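Local coordinates for protein PrgZ (Enterococcus faecalis, PDB 4FAJ) that binds a peptide pheromone as an extracellular, membrane-anchored substrate-binding receptor and probably passes it on for uptake by a peptide transporter, at residues E349-K354 against P529-G534; K353-N358 against G420-K425; G432-S437 against L441-T446; E455-T458 against L464-S467. All blocks are in the same frame, centred on the assembly; numbering follows the deposited sequence. Where two conformers were deposited one is given.

All four contacts lie in one part of the chain, where helices pack on a mixed beta-sheet that borders the bound peptide. Contacts 1 and 2 share helix 348-356, with centres 9 Å apart, and join where Phe531 CE2 lies 3.5 Å from Leu356 CD1. Helix 421-437 carries contact 2 at its start and contact 3 at its end, their centres 17 Å apart. Contact 4 meets contact 1 through Ile530 CD1 and Leu466 CD1, at 3.6 Å. Contacts 1, 2 and 4 all reach the peptide, whereas contact 3 belongs to the scaffold away from the annotated sites. Contact 2 also holds Asp357 and Glu421, each bound to a zinc ion.

Contact 1: E349-K354 against P529-G534; sequences ESLVKK and PIFQVG
Phe531 meets both Leu351 and Val352, and its side chain is the one to follow across this helix-on-strand junction. At its root, CB lies 3.7 Å from Val352 CG1, the two side chains sliding past each other in opposite directions. The ring then leaves with CG between the backbone N and the carbonyl carbon (chi1 66°), which lifts it off the strand beside the helix. Along one flank, CD1 is 3.5 Å from Leu351 CD2, and CE1 stays near the same methyl at 4.0 Å; the leucine crosses the phenyl group at about a right angle. CE2, on the other flank, lies against Leu356, four residues on from Val352.

Leu351 CD2 does double duty, because it also presses on Ile530 CG2 at 3.4 Å, closer than carbon atoms usually pack. The leucine gets there with CG anti to its own backbone N (chi1 173°). No hydrogen bond links the two segments, and every touching residue is buried, so this is purely apolar packing. The short helix axis runs 8.8 Å from that of the strand, inclined by 29° to it. Phe429 of helix 421-437 covers Leu351, while Leu430 of the same helix covers Ile530.

The touching of two consecutive strand residues by one methyl is consistent with the backbone here: Ile530 and Phe531 both face Met320 of strand 311-324, forming a classic beta bulge. Phe531 also stacks edge-to-face on an aromatic side chain of the bound peptide, so the bulge lies in the wall of the peptide-binding site of this solute-binding protein.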
loop_
_atom_site.group_PDB
_atom_site.type_symbol
_atom_site.label_atom_id
_atom_site.label_comp_id
_atom_site.label_asym_id
_atom_site.label_seq_id
_atom_site.Cartn_x
_atom_site.Cartn_y
_atom_site.Cartn_z
ATOM N N GLU A 349 19.593 0.277 12.699
ATOM C CA GLU A 349 19.429 1.096 13.899
ATOM C C GLU A 349 19.952 2.511 13.692
ATOM O O GLU A 349 19.319 3.470 14.125
ATOM C CB GLU A 349 20.083 0.456 15.138
ATOM C CG GLU A 349 19.479 -0.897 15.552
ATOM C CD GLU A 349 17.988 -0.844 15.914
ATOM O OE1 GLU A 349 17.420 0.259 16.084
ATOM O OE2 GLU A 349 17.381 -1.928 16.035
ATOM N N SER A 350 21.097 2.652 13.028
ATOM C CA SER A 350 21.628 3.981 12.710
ATOM C C SER A 350 20.698 4.764 11.790
ATOM O O SER A 350 20.476 5.959 11.999
ATOM C CB SER A 350 23.017 3.881 12.085
ATOM O OG SER A 350 23.957 3.461 13.052
ATOM N N LEU A 351 20.130 4.093 10.793
ATOM C CA LEU A 351 19.175 4.744 9.888
ATOM C C LEU A 351 17.975 5.316 10.637
ATOM O O LEU A 351 17.647 6.484 10.477
ATOM C CB LEU A 351 18.677 3.753 8.826
ATOM C CG LEU A 351 17.555 4.185 7.880
ATOM C CD1 LEU A 351 18.026 5.288 6.970
ATOM C CD2 LEU A 351 17.095 2.982 7.061
ATOM N N VAL A 352 17.335 4.497 11.463
ATOM C CA VAL A 352 16.103 4.924 12.135
ATOM C C VAL A 352 16.372 5.937 13.258
ATOM O O VAL A 352 15.561 6.845 13.477
ATOM C CB VAL A 352 15.270 3.725 12.659
ATOM C CG1 VAL A 352 14.936 2.731 11.501
ATOM C CG2 VAL A 352 15.980 3.027 13.790
ATOM N N LYS A 353 17.501 5.793 13.951
ATOM C CA LYS A 353 17.853 6.708 15.052
ATOM C C LYS A 353 18.273 8.099 14.563
ATOM O O LYS A 353 17.876 9.120 15.139
ATOM C CB LYS A 353 18.987 6.124 15.901
ATOM C CG LYS A 353 18.570 4.955 16.795
ATOM C CD LYS A 353 19.775 4.258 17.459
ATOM C CE LYS A 353 20.640 5.226 18.255
ATOM N NZ LYS A 353 19.829 6.130 19.130
ATOM N N LYS A 354 19.072 8.136 13.506
ATOM C CA LYS A 354 19.729 9.365 13.072
ATOM C C LYS A 354 19.004 9.988 11.900
ATOM O O LYS A 354 18.627 11.151 11.955
ATOM C CB LYS A 354 21.186 9.079 12.697
ATOM C CG LYS A 354 21.946 8.307 13.755
ATOM C CD LYS A 354 23.310 7.837 13.259
ATOM C CE LYS A 354 23.990 6.923 14.289
ATOM N NZ LYS A 354 25.165 6.174 13.731
ATOM N N PRO A 529 14.472 -6.338 3.968
ATOM C CA PRO A 529 13.687 -5.407 4.793
ATOM C C PRO A 529 14.593 -4.444 5.547
ATOM O O PRO A 529 15.618 -4.855 6.128
ATOM C CB PRO A 529 12.906 -6.322 5.749
ATOM C CG PRO A 529 13.486 -7.657 5.636
ATOM C CD PRO A 529 14.553 -7.676 4.576
ATOM N N ILE A 530 14.225 -3.167 5.518
ATOM C CA ILE A 530 15.066 -2.122 6.062
ATOM C C ILE A 530 14.462 -1.593 7.346
ATOM O O ILE A 530 15.010 -1.820 8.416
ATOM C CB ILE A 530 15.285 -0.961 5.069
ATOM C CG1 ILE A 530 15.755 -1.490 3.706
ATOM C CG2 ILE A 530 16.348 0.003 5.630
ATOM C CD1 ILE A 530 15.701 -0.430 2.595
ATOM N N PHE A 531 13.341 -0.881 7.239
ATOM C CA PHE A 531 12.684 -0.324 8.417
ATOM C C PHE A 531 11.161 -0.318 8.305
ATOM O O PHE A 531 10.603 -0.415 7.217
ATOM C CB PHE A 531 13.205 1.075 8.719
ATOM C CG PHE A 531 12.867 2.104 7.681
ATOM C CD1 PHE A 531 13.709 2.319 6.610
ATOM C CD2 PHE A 531 11.727 2.901 7.803
ATOM C CE1 PHE A 531 13.419 3.286 5.640
ATOM C CE2 PHE A 531 11.433 3.877 6.845
ATOM C CZ PHE A 531 12.278 4.062 5.760
ATOM N N GLN A 532 10.519 -0.239 9.468
ATOM C CA GLN A 532 9.079 -0.122 9.597
ATOM C C GLN A 532 8.779 1.349 9.830
ATOM O O GLN A 532 9.348 1.986 10.734
ATOM C CB GLN A 532 8.565 -0.974 10.761
ATOM C CG GLN A 532 7.055 -0.862 10.991
ATOM C CD GLN A 532 6.506 -1.815 12.025
ATOM O OE1 GLN A 532 7.228 -2.656 12.566
ATOM N NE2 GLN A 532 5.193 -1.698 12.300
ATOM N N VAL A 533 7.866 1.862 9.012
ATOM C CA VAL A 533 7.587 3.280 8.909
ATOM C C VAL A 533 6.755 3.783 10.080
ATOM O O VAL A 533 5.675 3.251 10.361
ATOM C CB VAL A 533 6.813 3.595 7.605
ATOM C CG1 VAL A 533 6.392 5.067 7.549
ATOM C CG2 VAL A 533 7.638 3.224 6.375
ATOM N N GLY A 534 7.274 4.811 10.743
ATOM C CA GLY A 534 6.493 5.655 11.641
ATOM C C GLY A 534 6.174 6.975 10.948
ATOM O O GLY A 534 7.053 7.567 10.323
#

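Contact 2: K353-N358 against G420-K425; sequences KKLLDN and GEFEKK. With ZN (zinc ion), chain G; ZN (zinc ion), chain F.
Leu355, near the end of helix 348-356, lies nearest Lys425 in the first turns of helix 421-437, with their CA atoms 7.9 Å apart; the former helix finishes in a widened pi-type turn, after which Asp357 adopts a positive phi. Leu355 carries the contact, touching both Lys425 and Phe422. Its CG sits 3.8 Å from Lys425 CD, and CD1 approaches the backbone oxygen Lys425 O at 3.5 Å. The other methyl, CD2, comes in at the edge of the Phe422 ring, in its plane, 4.0 Å from CD1 of that ring. Leu355 O lies at the ring edge too, 3.6 Å from Phe422 CE1, so carbonyl and methyl both face the phenyl rim. With CG anti to the backbone N (chi1 -172°), the first part of the lysine chain lies along the leucine, sliding past it in the opposite direction; only beyond CD does it bend, and NZ hydrogen-bonds to a glycerol, probably from the crystallisation liquor.

Gly420 is the N-cap of helix 421-437, the helix of a beta-alpha-beta unit, and the start of that helix borders the peptide site: Glu423 OE2 hydrogen-bonds to the backbone of the bound peptide, and Phe422 packs on one of its apolar side chains.

Zinc ions are held at both sides of the contact. Glu421 extends its chain fully and binds one ion through OE2 at 2.0 Å, joined by Glu279 and Tyr301. Its second oxygen, OE1, takes a hydrogen bond from the backbone N of Ile280, which would fix the rotation of the carboxylate. Asp357 binds a different ion through OD1 at 2.2 Å, and that oxygen also receives a hydrogen bond from Lys306 NZ.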
loop_
_atom_site.group_PDB
_atom_site.type_symbol
_atom_site.label_atom_id
_atom_site.label_comp_id
_atom_site.label_asym_id
_atom_site.label_seq_id
_atom_site.Cartn_x
_atom_site.Cartn_y
_atom_site.Cartn_z
ATOM N N LYS A 353 17.501 5.793 13.951
ATOM C CA LYS A 353 17.853 6.708 15.052
ATOM C C LYS A 353 18.273 8.099 14.563
ATOM O O LYS A 353 17.876 9.120 15.139
ATOM C CB LYS A 353 18.987 6.124 15.901
ATOM C CG LYS A 353 18.570 4.955 16.795
ATOM C CD LYS A 353 19.775 4.258 17.459
ATOM C CE LYS A 353 20.640 5.226 18.255
ATOM N NZ LYS A 353 19.829 6.130 19.130
ATOM N N LYS A 354 19.072 8.136 13.506
ATOM C CA LYS A 354 19.729 9.365 13.072
ATOM C C LYS A 354 19.004 9.988 11.900
ATOM O O LYS A 354 18.627 11.151 11.955
ATOM C CB LYS A 354 21.186 9.079 12.697
ATOM C CG LYS A 354 21.946 8.307 13.755
ATOM C CD LYS A 354 23.310 7.837 13.259
ATOM C CE LYS A 354 23.990 6.923 14.289
ATOM N NZ LYS A 354 25.165 6.174 13.731
ATOM N N LEU A 355 18.773 9.203 10.858
ATOM C CA LEU A 355 18.158 9.715 9.641
ATOM C C LEU A 355 16.661 9.984 9.795
ATOM O O LEU A 355 16.197 11.066 9.460
ATOM C CB LEU A 355 18.422 8.763 8.474
ATOM C CG LEU A 355 18.067 9.269 7.077
ATOM C CD1 LEU A 355 18.833 8.480 6.033
ATOM C CD2 LEU A 355 16.579 9.187 6.821
ATOM N N LEU A 356 15.909 9.014 10.309
ATOM C CA LEU A 356 14.463 9.167 10.432
ATOM C C LEU A 356 14.062 9.849 11.728
ATOM O O LEU A 356 13.361 10.855 11.696
ATOM C CB LEU A 356 13.769 7.818 10.323
ATOM C CG LEU A 356 14.023 7.122 8.993
ATOM C CD1 LEU A 356 13.398 5.749 9.031
ATOM C CD2 LEU A 356 13.499 7.948 7.835
ATOM N N ASP A 357 14.470 9.266 12.854
ATOM C CA ASP A 357 14.351 9.884 14.175
ATOM C C ASP A 357 12.923 10.361 14.494
ATOM O O ASP A 357 12.722 11.435 15.061
ATOM C CB ASP A 357 15.336 11.056 14.277
ATOM C CG ASP A 357 15.624 11.459 15.704
ATOM O OD1 ASP A 357 15.182 10.748 16.634
ATOM O OD2 ASP A 357 16.302 12.494 15.891
ATOM N N ASN A 358 11.937 9.545 14.146
ATOM C CA ASN A 358 10.546 9.977 14.196
ATOM C C ASN A 358 9.567 8.856 14.533
ATOM O O ASN A 358 8.418 8.899 14.111
ATOM C CB ASN A 358 10.175 10.564 12.831
ATOM C CG ASN A 358 10.209 9.532 11.722
ATOM O OD1 ASN A 358 10.568 8.368 11.946
ATOM N ND2 ASN A 358 9.847 9.951 10.512
ATOM N N GLY A 420 11.596 12.834 -3.370
ATOM C CA GLY A 420 11.343 13.587 -2.123
ATOM C C GLY A 420 12.573 13.681 -1.221
ATOM O O GLY A 420 13.540 12.908 -1.370
ATOM N N GLU A 421 12.557 14.622 -0.278
ATOM C CA GLU A 421 13.767 14.921 0.493
ATOM C C GLU A 421 14.326 13.686 1.192
ATOM O O GLU A 421 15.503 13.350 1.038
ATOM C CB GLU A 421 13.510 16.011 1.545
ATOM C CG GLU A 421 14.749 16.357 2.358
ATOM C CD GLU A 421 14.521 17.460 3.368
ATOM O OE1 GLU A 421 13.353 17.844 3.593
ATOM O OE2 GLU A 421 15.529 17.962 3.924
ATOM N N PHE A 422 13.488 13.025 1.984
ATOM C CA PHE A 422 13.975 11.934 2.828
ATOM C C PHE A 422 14.111 10.600 2.114
ATOM O O PHE A 422 14.872 9.758 2.560
ATOM C CB PHE A 422 13.165 11.841 4.120
ATOM C CG PHE A 422 13.616 12.845 5.136
ATOM C CD1 PHE A 422 14.583 12.514 6.067
ATOM C CD2 PHE A 422 13.144 14.152 5.090
ATOM C CE1 PHE A 422 15.042 13.457 6.980
ATOM C CE2 PHE A 422 13.607 15.114 6.006
ATOM C CZ PHE A 422 14.560 14.760 6.939
ATOM N N GLU A 423 13.444 10.436 0.976
ATOM C CA GLU A 423 13.662 9.246 0.163
ATOM C C GLU A 423 15.061 9.312 -0.466
ATOM O O GLU A 423 15.814 8.339 -0.430
ATOM C CB GLU A 423 12.549 9.076 -0.875
ATOM C CG GLU A 423 11.178 8.711 -0.253
ATOM C CD GLU A 423 10.497 9.864 0.495
ATOM O OE1 GLU A 423 10.655 11.025 0.076
ATOM O OE2 GLU A 423 9.794 9.608 1.505
ATOM N N LYS A 424 15.416 10.472 -1.013
ATOM C CA LYS A 424 16.770 10.697 -1.514
ATOM C C LYS A 424 17.831 10.527 -0.422
ATOM O O LYS A 424 18.871 9.907 -0.657
ATOM C CB LYS A 424 16.870 12.094 -2.149
ATOM C CG LYS A 424 18.233 12.418 -2.713
ATOM C CD LYS A 424 18.229 13.754 -3.449
ATOM C CE LYS A 424 19.639 14.171 -3.823
ATOM N NZ LYS A 424 20.288 14.903 -2.699
ATOM N N LYS A 425 17.576 11.081 0.761
ATOM C CA LYS A 425 18.532 10.984 1.865
ATOM C C LYS A 425 18.696 9.538 2.362
ATOM O O LYS A 425 19.794 9.138 2.725
ATOM C CB LYS A 425 18.091 11.867 3.026
ATOM C CG LYS A 425 19.126 11.975 4.134
ATOM C CD LYS A 425 18.540 12.642 5.358
ATOM C CE LYS A 425 18.297 14.121 5.121
ATOM N NZ LYS A 425 19.490 14.922 5.516
HETATM ZN ZN ZN G . 16.038 10.917 18.643
HETATM ZN ZN ZN F . 15.184 19.926 4.171
#

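Contact 3: G432-S437 against L441-T446; sequences GQLQDS and LKVTVT
Gln435 reaches across from the helix to bond with Val443 on the strand: the backbone N of Val443 donates to Gln435 OE1 at 2.9 Å. The bond is nearly straight (168°) and arrives in the amide plane on a lone pair, with a C=O...N angle of 129°. The glutamine side chain is extended beyond CG, which lies against Leu441 O at 3.4 Å, and its length carries the amide to the strand backbone. Next to it along the helix, Leu434 crosses Val443 at a slant, CB standing 4.0 Å from Val443 CG2, while Leu441 CD2 brushes the same CB more loosely.

These are the helix and second strand of the beta-alpha-beta unit made of strand 412-418, helix 421-437 and strand 442-448. Helix and strand run almost exactly antiparallel here (172°), their short axes 7.9 Å apart. Where the chain turns between them, a water lies 2.8 Å from both Gln435 O and Leu441 O.

Farther out, Gln431 NE2 hydrogen-bonds to Val443 O, while backbone hydrogen bonds of Lys442 to Leu413 and of Thr444 to Leu413 and Leu415 join the strand to strand 412-418. Ile342 and Ala345 of helix 336-345 pack on Leu434, and Trp398 of helix 391-402 packs on Leu441.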
loop_
_atom_site.group_PDB
_atom_site.type_symbol
_atom_site.label_atom_id
_atom_site.label_comp_id
_atom_site.label_asym_id
_atom_site.label_seq_id
_atom_site.Cartn_x
_atom_site.Cartn_y
_atom_site.Cartn_z
ATOM N N GLY A 432 26.094 4.726 1.048
ATOM C CA GLY A 432 27.295 4.752 1.887
ATOM C C GLY A 432 27.524 3.473 2.678
ATOM O O GLY A 432 28.657 3.043 2.832
ATOM N N GLN A 433 26.438 2.875 3.177
ATOM C CA GLN A 433 26.501 1.592 3.895
ATOM C C GLN A 433 26.971 0.456 2.995
ATOM O O GLN A 433 27.821 -0.349 3.389
ATOM C CB GLN A 433 25.138 1.235 4.462
ATOM C CG GLN A 433 24.654 2.229 5.476
ATOM C CD GLN A 433 25.289 2.040 6.817
ATOM O OE1 GLN A 433 25.263 0.946 7.390
ATOM N NE2 GLN A 433 25.849 3.110 7.348
ATOM N N LEU A 434 26.423 0.400 1.787
ATOM C CA LEU A 434 26.778 -0.655 0.858
ATOM C C LEU A 434 28.224 -0.474 0.381
ATOM O O LEU A 434 29.006 -1.421 0.382
ATOM C CB LEU A 434 25.794 -0.696 -0.309
ATOM C CG LEU A 434 24.390 -1.189 0.059
ATOM C CD1 LEU A 434 23.472 -1.138 -1.157
ATOM C CD2 LEU A 434 24.432 -2.594 0.647
ATOM N N GLN A 435 28.584 0.752 0.022
ATOM C CA GLN A 435 29.957 1.048 -0.413
ATOM C C GLN A 435 30.984 0.778 0.689
ATOM O O GLN A 435 32.081 0.321 0.400
ATOM C CB GLN A 435 30.055 2.482 -0.967
ATOM C CG GLN A 435 29.307 2.611 -2.297
ATOM C CD GLN A 435 29.373 3.982 -2.956
ATOM O OE1 GLN A 435 29.030 4.115 -4.124
ATOM N NE2 GLN A 435 29.789 4.997 -2.214
ATOM N N ASP A 436 30.606 1.000 1.947
ATOM C CA ASP A 436 31.520 0.794 3.080
ATOM C C ASP A 436 31.807 -0.675 3.419
ATOM O O ASP A 436 32.871 -0.980 3.969
ATOM C CB ASP A 436 30.993 1.494 4.340
ATOM C CG ASP A 436 32.045 1.582 5.450
ATOM O OD1 ASP A 436 33.193 1.999 5.163
ATOM O OD2 ASP A 436 31.729 1.234 6.614
ATOM N N SER A 437 30.863 -1.567 3.135
ATOM C CA SER A 437 31.019 -2.991 3.461
ATOM C C SER A 437 31.289 -3.895 2.264
ATOM O O SER A 437 31.780 -5.013 2.437
ATOM C CB SER A 437 29.776 -3.510 4.189
ATOM O OG SER A 437 29.730 -3.025 5.512
ATOM N N LEU A 441 32.386 -2.015 -4.708
ATOM C CA LEU A 441 31.060 -1.826 -5.284
ATOM C C LEU A 441 30.729 -0.340 -5.354
ATOM O O LEU A 441 30.843 0.371 -4.353
ATOM C CB LEU A 441 29.998 -2.532 -4.445
ATOM C CG LEU A 441 28.547 -2.405 -4.930
ATOM C CD1 LEU A 441 28.309 -3.255 -6.177
ATOM C CD2 LEU A 441 27.590 -2.801 -3.817
ATOM N N LYS A 442 30.310 0.120 -6.530
ATOM C CA LYS A 442 29.771 1.467 -6.670
ATOM C C LYS A 442 28.252 1.403 -6.649
ATOM O O LYS A 442 27.658 0.611 -7.376
ATOM C CB LYS A 442 30.245 2.123 -7.977
ATOM C CG LYS A 442 29.826 3.596 -8.093
ATOM C CD LYS A 442 30.587 4.355 -9.174
ATOM C CE LYS A 442 30.081 4.025 -10.573
ATOM N NZ LYS A 442 30.881 4.715 -11.630
ATOM N N VAL A 443 27.630 2.242 -5.823
ATOM C CA VAL A 443 26.178 2.399 -5.832
ATOM C C VAL A 443 25.804 3.808 -6.295
ATOM O O VAL A 443 26.257 4.796 -5.723
ATOM C CB VAL A 443 25.565 2.129 -4.438
ATOM C CG1 VAL A 443 24.084 2.479 -4.427
ATOM C CG2 VAL A 443 25.788 0.673 -4.033
ATOM N N THR A 444 25.001 3.891 -7.353
ATOM C CA THR A 444 24.470 5.166 -7.818
ATOM C C THR A 444 23.058 5.320 -7.272
ATOM O O THR A 444 22.314 4.341 -7.183
ATOM C CB THR A 444 24.452 5.243 -9.357
ATOM O OG1 THR A 444 23.711 4.135 -9.887
ATOM C CG2 THR A 444 25.867 5.206 -9.910
ATOM N N VAL A 445 22.695 6.533 -6.878
ATOM C CA VAL A 445 21.341 6.808 -6.416
ATOM C C VAL A 445 20.630 7.624 -7.475
ATOM O O VAL A 445 21.146 8.659 -7.899
ATOM C CB VAL A 445 21.339 7.582 -5.097
ATOM C CG1 VAL A 445 19.904 7.889 -4.671
ATOM C CG2 VAL A 445 22.073 6.787 -3.999
ATOM N N THR A 446 19.452 7.164 -7.901
ATOM C CA THR A 446 18.701 7.828 -8.970
ATOM C C THR A 446 17.308 8.226 -8.467
ATOM O O THR A 446 16.399 7.398 -8.438
ATOM C CB THR A 446 18.583 6.928 -10.208
ATOM O OG1 THR A 446 19.895 6.496 -10.598
ATOM C CG2 THR A 446 17.908 7.681 -11.360
HETATM O O HOH W 1 32.726 0.445 -2.332
#

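Contact 4: E455-T458 against L464-S467; sequences ERLT and LSLS
Ser467 OG, which has Leu457 CD2 nearby at 4.2 Å, is held by two groups: Ser465 OG donates a hydrogen bond to it at 2.9 Å, and Glu323 OE2 of the neighbouring strand 311-324 is also hydrogen-bonded to it. This is helix-on-sheet packing in the peptide-binding fold of the solute-binding protein family 5, with helix 450-459 laid beside strand 464-470 a few residues later in the chain.

Two residues apart on the strand, the serines point their CB atoms at the helix, while Leu466 between them turns to the other face. Ser465 carries its hydroxyl anti to the backbone N (chi1 172°), which brings OG within bonding distance of Ser467. The pair thus forms a small polar patch, buried yet satisfied by its own link and by Glu323.

Within 455-458, Leu457 alone reaches it. No hydrogen bond crosses the contact; a methyl simply lies over the hydroxyls. Phe462 and His491 also touch the leucine, and both Leu457 and Ser467 pack on apolar side chains of the bound peptide, so the junction also borders the ligand. The methyl concerned is Leu457 CD2, which comes closest to the strand at Ser465 OG, 3.5 Å away.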
loop_
_atom_site.group_PDB
_atom_site.type_symbol
_atom_site.label_atom_id
_atom_site.label_comp_id
_atom_site.label_asym_id
_atom_site.label_seq_id
_atom_site.Cartn_x
_atom_site.Cartn_y
_atom_site.Cartn_z
ATOM N N GLU A 455 6.137 3.009 -13.095
ATOM C CA GLU A 455 6.258 2.403 -14.419
ATOM C C GLU A 455 7.515 1.522 -14.527
ATOM O O GLU A 455 7.463 0.413 -15.069
ATOM C CB GLU A 455 6.261 3.498 -15.495
ATOM C CG GLU A 455 6.456 3.003 -16.926
ATOM C CD GLU A 455 6.607 4.146 -17.907
ATOM O OE1 GLU A 455 7.766 4.509 -18.233
ATOM O OE2 GLU A 455 5.569 4.697 -18.342
ATOM N N ARG A 456 8.635 2.008 -14.005
ATOM C CA ARG A 456 9.874 1.236 -14.052
ATOM C C ARG A 456 9.803 -0.023 -13.180
ATOM O O ARG A 456 10.357 -1.048 -13.546
ATOM C CB ARG A 456 11.068 2.108 -13.678
ATOM C CG ARG A 456 11.359 3.160 -14.742
ATOM C CD ARG A 456 12.598 3.964 -14.440
ATOM N NE ARG A 456 13.788 3.125 -14.366
ATOM C CZ ARG A 456 15.025 3.586 -14.207
ATOM N NH1 ARG A 456 15.257 4.896 -14.117
ATOM N NH2 ARG A 456 16.037 2.728 -14.149
ATOM N N LEU A 457 9.104 0.050 -12.051
ATOM C CA LEU A 457 8.885 -1.142 -11.221
ATOM C C LEU A 457 8.052 -2.172 -11.972
ATOM O O LEU A 457 8.395 -3.349 -11.978
ATOM C CB LEU A 457 8.193 -0.799 -9.901
ATOM C CG LEU A 457 9.086 -0.176 -8.827
ATOM C CD1 LEU A 457 8.223 0.365 -7.703
ATOM C CD2 LEU A 457 10.133 -1.195 -8.297
ATOM N N THR A 458 6.975 -1.714 -12.617
ATOM C CA THR A 458 6.090 -2.607 -13.369
ATOM C C THR A 458 6.838 -3.306 -14.498
ATOM O O THR A 458 6.615 -4.485 -14.736
ATOM C CB THR A 458 4.850 -1.867 -13.935
ATOM O OG1 THR A 458 4.111 -1.284 -12.862
ATOM C CG2 THR A 458 3.923 -2.824 -14.711
ATOM N N LEU A 464 18.332 -2.087 -8.082
ATOM C CA LEU A 464 17.815 -1.990 -6.720
ATOM C C LEU A 464 16.730 -0.924 -6.670
ATOM O O LEU A 464 16.775 0.081 -7.396
ATOM C CB LEU A 464 18.902 -1.585 -5.721
ATOM C CG LEU A 464 20.107 -2.473 -5.480
ATOM C CD1 LEU A 464 21.127 -1.681 -4.676
ATOM C CD2 LEU A 464 19.690 -3.746 -4.751
ATOM N N SER A 465 15.798 -1.105 -5.744
ATOM C CA SER A 465 14.721 -0.148 -5.554
ATOM C C SER A 465 14.397 0.052 -4.076
ATOM O O SER A 465 14.174 -0.920 -3.357
ATOM C CB SER A 465 13.483 -0.655 -6.278
ATOM O OG SER A 465 12.351 0.144 -5.992
ATOM N N LEU A 466 14.355 1.309 -3.638
ATOM C CA LEU A 466 13.860 1.638 -2.304
ATOM C C LEU A 466 12.357 1.824 -2.422
ATOM O O LEU A 466 11.876 2.903 -2.794
ATOM C CB LEU A 466 14.504 2.914 -1.762
ATOM C CG LEU A 466 14.022 3.374 -0.381
ATOM C CD1 LEU A 466 14.208 2.261 0.641
ATOM C CD2 LEU A 466 14.776 4.623 0.065
ATOM N N SER A 467 11.629 0.757 -2.131
ATOM C CA SER A 467 10.172 0.748 -2.208
ATOM C C SER A 467 9.616 -0.150 -1.097
ATOM O O SER A 467 10.327 -1.008 -0.547
ATOM C CB SER A 467 9.701 0.290 -3.600
ATOM O OG SER A 467 10.447 -0.828 -4.087
#